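Local coordinates for major pilin backbone protein T-antigen, T13 (Streptococcus pyogenes, PDB 6BBT) that forms the backbone of the Streptococcus pyogenes pilus as its major pilin subunit and is the serotype-defining, trypsin-resistant Lancefield T-antigen on the cell surface, at residues Thr88-Ile92 with Gly93-Tyr97; Lys225-Ile228 with Gly229-Tyr232. All blocks are in the same frame, centred on the assembly; numbering follows the deposited sequence.

Contact 1. Residues Thr88-Ile92 with Gly93-Tyr97; sequences TFSGI and GIYRY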
loop_
_atom_site.group_PDB
_atom_site.type_symbol
_atom_site.label_atom_id
_atom_site.label_comp_id
_atom_site.label_asym_id
_atom_site.label_seq_id
_atom_site.Cartn_x
_atom_site.Cartn_y
_atom_site.Cartn_z
ATOM N N THR A 88 29.058 17.495 -9.369
ATOM C CA THR A 88 30.138 18.111 -10.145
ATOM C C THR A 88 29.897 17.866 -11.635
ATOM O O THR A 88 30.136 16.765 -12.146
ATOM C CB THR A 88 31.531 17.576 -9.739
ATOM O OG1 THR A 88 31.694 17.704 -8.324
ATOM C CG2 THR A 88 32.654 18.369 -10.437
ATOM N N PHE A 89 29.400 18.892 -12.315
ATOM C CA PHE A 89 29.213 18.854 -13.765
ATOM C C PHE A 89 30.501 19.286 -14.476
ATOM O O PHE A 89 31.098 20.297 -14.120
ATOM C CB PHE A 89 28.068 19.770 -14.182
ATOM C CG PHE A 89 26.717 19.344 -13.660
ATOM C CD1 PHE A 89 26.047 18.265 -14.233
ATOM C CD2 PHE A 89 26.099 20.036 -12.610
ATOM C CE1 PHE A 89 24.792 17.882 -13.766
ATOM C CE2 PHE A 89 24.846 19.650 -12.138
ATOM C CZ PHE A 89 24.191 18.575 -12.723
ATOM N N SER A 90 30.914 18.525 -15.484
ATOM C CA SER A 90 32.152 18.805 -16.228
ATOM C C SER A 90 32.084 20.025 -17.169
ATOM O O SER A 90 33.130 20.534 -17.572
ATOM C CB SER A 90 32.581 17.564 -17.019
ATOM O OG SER A 90 31.486 17.002 -17.710
ATOM N N GLY A 91 30.884 20.488 -17.517
ATOM C CA GLY A 91 30.732 21.675 -18.362
ATOM C C GLY A 91 29.302 22.174 -18.432
ATOM O O GLY A 91 28.395 21.512 -17.924
ATOM N N ILE A 92 29.094 23.337 -19.053
ATOM C CA ILE A 92 27.734 23.869 -19.245
ATOM C C ILE A 92 26.929 22.992 -20.201
ATOM O O ILE A 92 27.500 22.248 -21.009
ATOM C CB ILE A 92 27.693 25.338 -19.753
ATOM C CG1 ILE A 92 28.353 25.495 -21.135
ATOM C CG2 ILE A 92 28.332 26.277 -18.738
ATOM C CD1 ILE A 92 27.995 26.794 -21.830
ATOM N N GLY A 93 25.607 23.088 -20.100
ATOM C CA GLY A 93 24.704 22.348 -20.976
ATOM C C GLY A 93 23.427 21.887 -20.303
ATOM O O GLY A 93 23.086 22.315 -19.196
ATOM N N ILE A 94 22.713 21.020 -21.006
ATOM C CA ILE A 94 21.478 20.448 -20.515
ATOM C C ILE A 94 21.751 18.975 -20.245
ATOM O O ILE A 94 22.157 18.228 -21.139
ATOM C CB ILE A 94 20.340 20.641 -21.520
ATOM C CG1 ILE A 94 19.936 22.120 -21.558
ATOM C CG2 ILE A 94 19.142 19.764 -21.159
ATOM C CD1 ILE A 94 19.236 22.528 -22.833
ATOM N N TYR A 95 21.540 18.576 -18.995
ATOM C CA TYR A 95 21.815 17.227 -18.563
ATOM C C TYR A 95 20.478 16.539 -18.300
ATOM O O TYR A 95 19.644 17.048 -17.555
ATOM C CB TYR A 95 22.718 17.262 -17.340
ATOM C CG TYR A 95 24.115 17.775 -17.651
ATOM C CD1 TYR A 95 24.405 19.145 -17.615
ATOM C CD2 TYR A 95 25.146 16.894 -17.969
ATOM C CE1 TYR A 95 25.683 19.612 -17.891
ATOM C CE2 TYR A 95 26.427 17.352 -18.246
ATOM C CZ TYR A 95 26.690 18.708 -18.209
ATOM O OH TYR A 95 27.968 19.162 -18.484
ATOM N N ARG A 96 20.289 15.404 -18.956
ATOM C CA ARG A 96 19.003 14.740 -19.034
ATOM C C ARG A 96 18.998 13.449 -18.225
ATOM O O ARG A 96 19.887 12.603 -18.376
ATOM C CB ARG A 96 18.663 14.423 -20.474
ATOM C CG ARG A 96 17.278 13.825 -20.659
ATOM C CD ARG A 96 16.871 13.885 -22.119
ATOM N NE ARG A 96 16.497 15.242 -22.507
ATOM C CZ ARG A 96 16.369 15.665 -23.766
ATOM N NH1 ARG A 96 16.598 14.856 -24.793
ATOM N NH2 ARG A 96 16.016 16.923 -24.003
ATOM N N TYR A 97 17.963 13.299 -17.402
ATOM C CA TYR A 97 17.823 12.143 -16.522
ATOM C C TYR A 97 16.439 11.540 -16.660
ATOM O O TYR A 97 15.502 12.215 -17.088
ATOM C CB TYR A 97 17.996 12.570 -15.072
ATOM C CG TYR A 97 19.286 13.262 -14.710
ATOM C CD1 TYR A 97 19.484 14.610 -14.988
ATOM C CD2 TYR A 97 20.288 12.578 -14.025
ATOM C CE1 TYR A 97 20.663 15.248 -14.629
ATOM C CE2 TYR A 97 21.459 13.208 -13.647
ATOM C CZ TYR A 97 21.644 14.538 -13.950
ATOM O OH TYR A 97 22.818 15.144 -13.567
#
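Y95 reaches back toward the loop that leads into its own strand and gives its phenol hydrogen to a backbone carbonyl, with Y95 OH only 2.5 Å from G91 O. The acceptor lies at the edge of the tyrosine ring, in its plane, and the very short bond ties the ring to the loop. F89 lays its CD1 over one face of the same ring, 3.7 Å above the plane and over the centre. The F89 and Y95 ring planes are inclined at 38°, with centroids 4.8 Å apart. Beyond them Y97 comes from the opposite direction, and Y97 OH meets the edge of the phenyl ring 3.4 Å from F89 CE1; that hydroxyl is hydrogen-bonded to E55 O. With CG anti to the carbonyl carbon (chi1 -65°), F89 brings CD1 over the Y95 ring, the two side chains passing in opposite senses. At the bend G93 has phi 145°, a backbone conformation that favours glycine. E55 also binds S90 N through its carboxylate, while K52 NZ bonds to I92 O. This aromatic cluster closes the loop between strands 77-83 and 93-101, the latter running antiparallel to 116-123 and parallel to the short strand 51-53.

Contact 2. Residues Lys225-Ile228 with Gly229-Tyr232; sequences KLPI and GISY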
loop_
_atom_site.group_PDB
_atom_site.type_symbol
_atom_site.label_atom_id
_atom_site.label_comp_id
_atom_site.label_asym_id
_atom_site.label_seq_id
_atom_site.Cartn_x
_atom_site.Cartn_y
_atom_site.Cartn_z
ATOM N N LYS A 225 -13.453 -4.103 5.193
ATOM C CA LYS A 225 -12.352 -3.262 4.752
ATOM C C LYS A 225 -11.072 -3.762 5.438
ATOM O O LYS A 225 -10.398 -3.034 6.145
ATOM C CB LYS A 225 -12.656 -1.797 5.081
ATOM C CG LYS A 225 -13.903 -1.228 4.356
ATOM C CD LYS A 225 -14.280 0.177 4.822
ATOM C CE LYS A 225 -15.636 0.634 4.258
ATOM N NZ LYS A 225 -16.024 2.033 4.682
ATOM N N LEU A 226 -10.771 -5.033 5.201
ATOM C CA LEU A 226 -9.715 -5.742 5.878
ATOM C C LEU A 226 -8.381 -5.547 5.130
ATOM O O LEU A 226 -8.356 -5.658 3.908
ATOM C CB LEU A 226 -10.081 -7.225 5.928
ATOM C CG LEU A 226 -9.241 -8.167 6.774
ATOM C CD1 LEU A 226 -9.236 -7.827 8.256
ATOM C CD2 LEU A 226 -9.760 -9.572 6.584
ATOM N N PRO A 227 -7.280 -5.256 5.856
ATOM C CA PRO A 227 -5.994 -5.125 5.194
ATOM C C PRO A 227 -5.553 -6.421 4.517
ATOM O O PRO A 227 -5.832 -7.519 5.022
ATOM C CB PRO A 227 -5.031 -4.747 6.324
ATOM C CG PRO A 227 -5.879 -4.166 7.375
ATOM C CD PRO A 227 -7.190 -4.898 7.285
ATOM N N ILE A 228 -4.924 -6.269 3.352
ATOM C CA ILE A 228 -4.400 -7.389 2.577
ATOM C C ILE A 228 -3.022 -7.751 3.097
ATOM O O ILE A 228 -2.198 -6.879 3.353
ATOM C CB ILE A 228 -4.381 -7.074 1.071
ATOM C CG1 ILE A 228 -5.819 -7.100 0.567
ATOM C CG2 ILE A 228 -3.526 -8.108 0.303
ATOM C CD1 ILE A 228 -6.013 -6.570 -0.821
ATOM N N GLY A 229 -2.791 -9.044 3.284
ATOM C CA GLY A 229 -1.488 -9.527 3.713
ATOM C C GLY A 229 -1.325 -9.721 5.206
ATOM O O GLY A 229 -0.250 -10.117 5.643
ATOM N N ILE A 230 -2.351 -9.444 6.016
ATOM C CA ILE A 230 -2.245 -9.767 7.440
ATOM C C ILE A 230 -2.708 -11.188 7.656
ATOM O O ILE A 230 -3.397 -11.747 6.820
ATOM C CB ILE A 230 -2.999 -8.792 8.369
ATOM C CG1 ILE A 230 -4.502 -8.749 8.100
ATOM C CG2 ILE A 230 -2.376 -7.409 8.255
ATOM C CD1 ILE A 230 -5.253 -8.084 9.244
ATOM N N SER A 231 -2.326 -11.769 8.773
ATOM C CA SER A 231 -2.744 -13.105 9.109
ATOM C C SER A 231 -3.744 -13.033 10.255
ATOM O O SER A 231 -3.666 -12.139 11.101
ATOM C CB SER A 231 -1.553 -13.957 9.482
ATOM O OG SER A 231 -0.736 -14.180 8.356
ATOM N N TYR A 232 -4.698 -13.951 10.256
ATOM C CA TYR A 232 -5.673 -14.059 11.333
ATOM C C TYR A 232 -5.852 -15.503 11.772
ATOM O O TYR A 232 -5.548 -16.424 11.025
ATOM C CB TYR A 232 -7.032 -13.487 10.915
ATOM C CG TYR A 232 -7.710 -14.204 9.768
ATOM C CD1 TYR A 232 -8.523 -15.317 9.989
ATOM C CD2 TYR A 232 -7.539 -13.770 8.448
ATOM C CE1 TYR A 232 -9.155 -15.975 8.937
ATOM C CE2 TYR A 232 -8.163 -14.421 7.395
ATOM C CZ TYR A 232 -8.961 -15.523 7.644
ATOM O OH TYR A 232 -9.590 -16.166 6.597
#
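I230 folds back over the turn it follows and sets its tip against two residues of the incoming strand. I230 CD1 lies 4.1 Å from L226 CD1 and 4.2 Å from P227 CD, so one methyl serves both a leucine branch and the proline ring. The side chains of L226 and I230 meet at a slant. In I230, CG1 sits between the backbone N and the carbonyl carbon (chi1 61°), and from there I230 CG1 lies 3.6 Å from P227 O. L226 has CG anti to its own N (chi1 -171°), and its CD1 branch makes the approach. This apolar side is buried, with L182 touching both L226 and I230, and Y188 touching both P227 and I230. I228, also buried, turns away from the other segment and touches K155 and T157 of strand 148-166.

The glycine side is more exposed. G229 turns the chain with phi 94°, a conformation that favours glycine. No hydrogen bond joins the two halves of the turn; instead T266 supplies polar contacts, its OG1 bonding to P227 O and making weak bonds to G229 N and I230 N. The turn carries the chain between sheets: 220-227 pairs antiparallel with 148-166, whereas 231-236 lies between 176-183 and 264-265 in a four-stranded antiparallel sheet.

Contacts 1 and 2 lie in different domain families of the same elongated pilin, the first in the Spy0128-like isopeptide-containing family and the second in DUF7601. Their centres are about 48 Å apart and their nearest atoms about 33 Å, so they do not touch, and they follow one another in series along the chain. Contact 1 is far out, its centre about 36 Å from the chain centre, whereas that of contact 2 is only about 12 Å from it. Both illustrate one principle: a glycine with positive phi stands at or just before the start of a strand, and side chains from both sides meet across the bend, through aromatic rings in one case and aliphatic groups in the other.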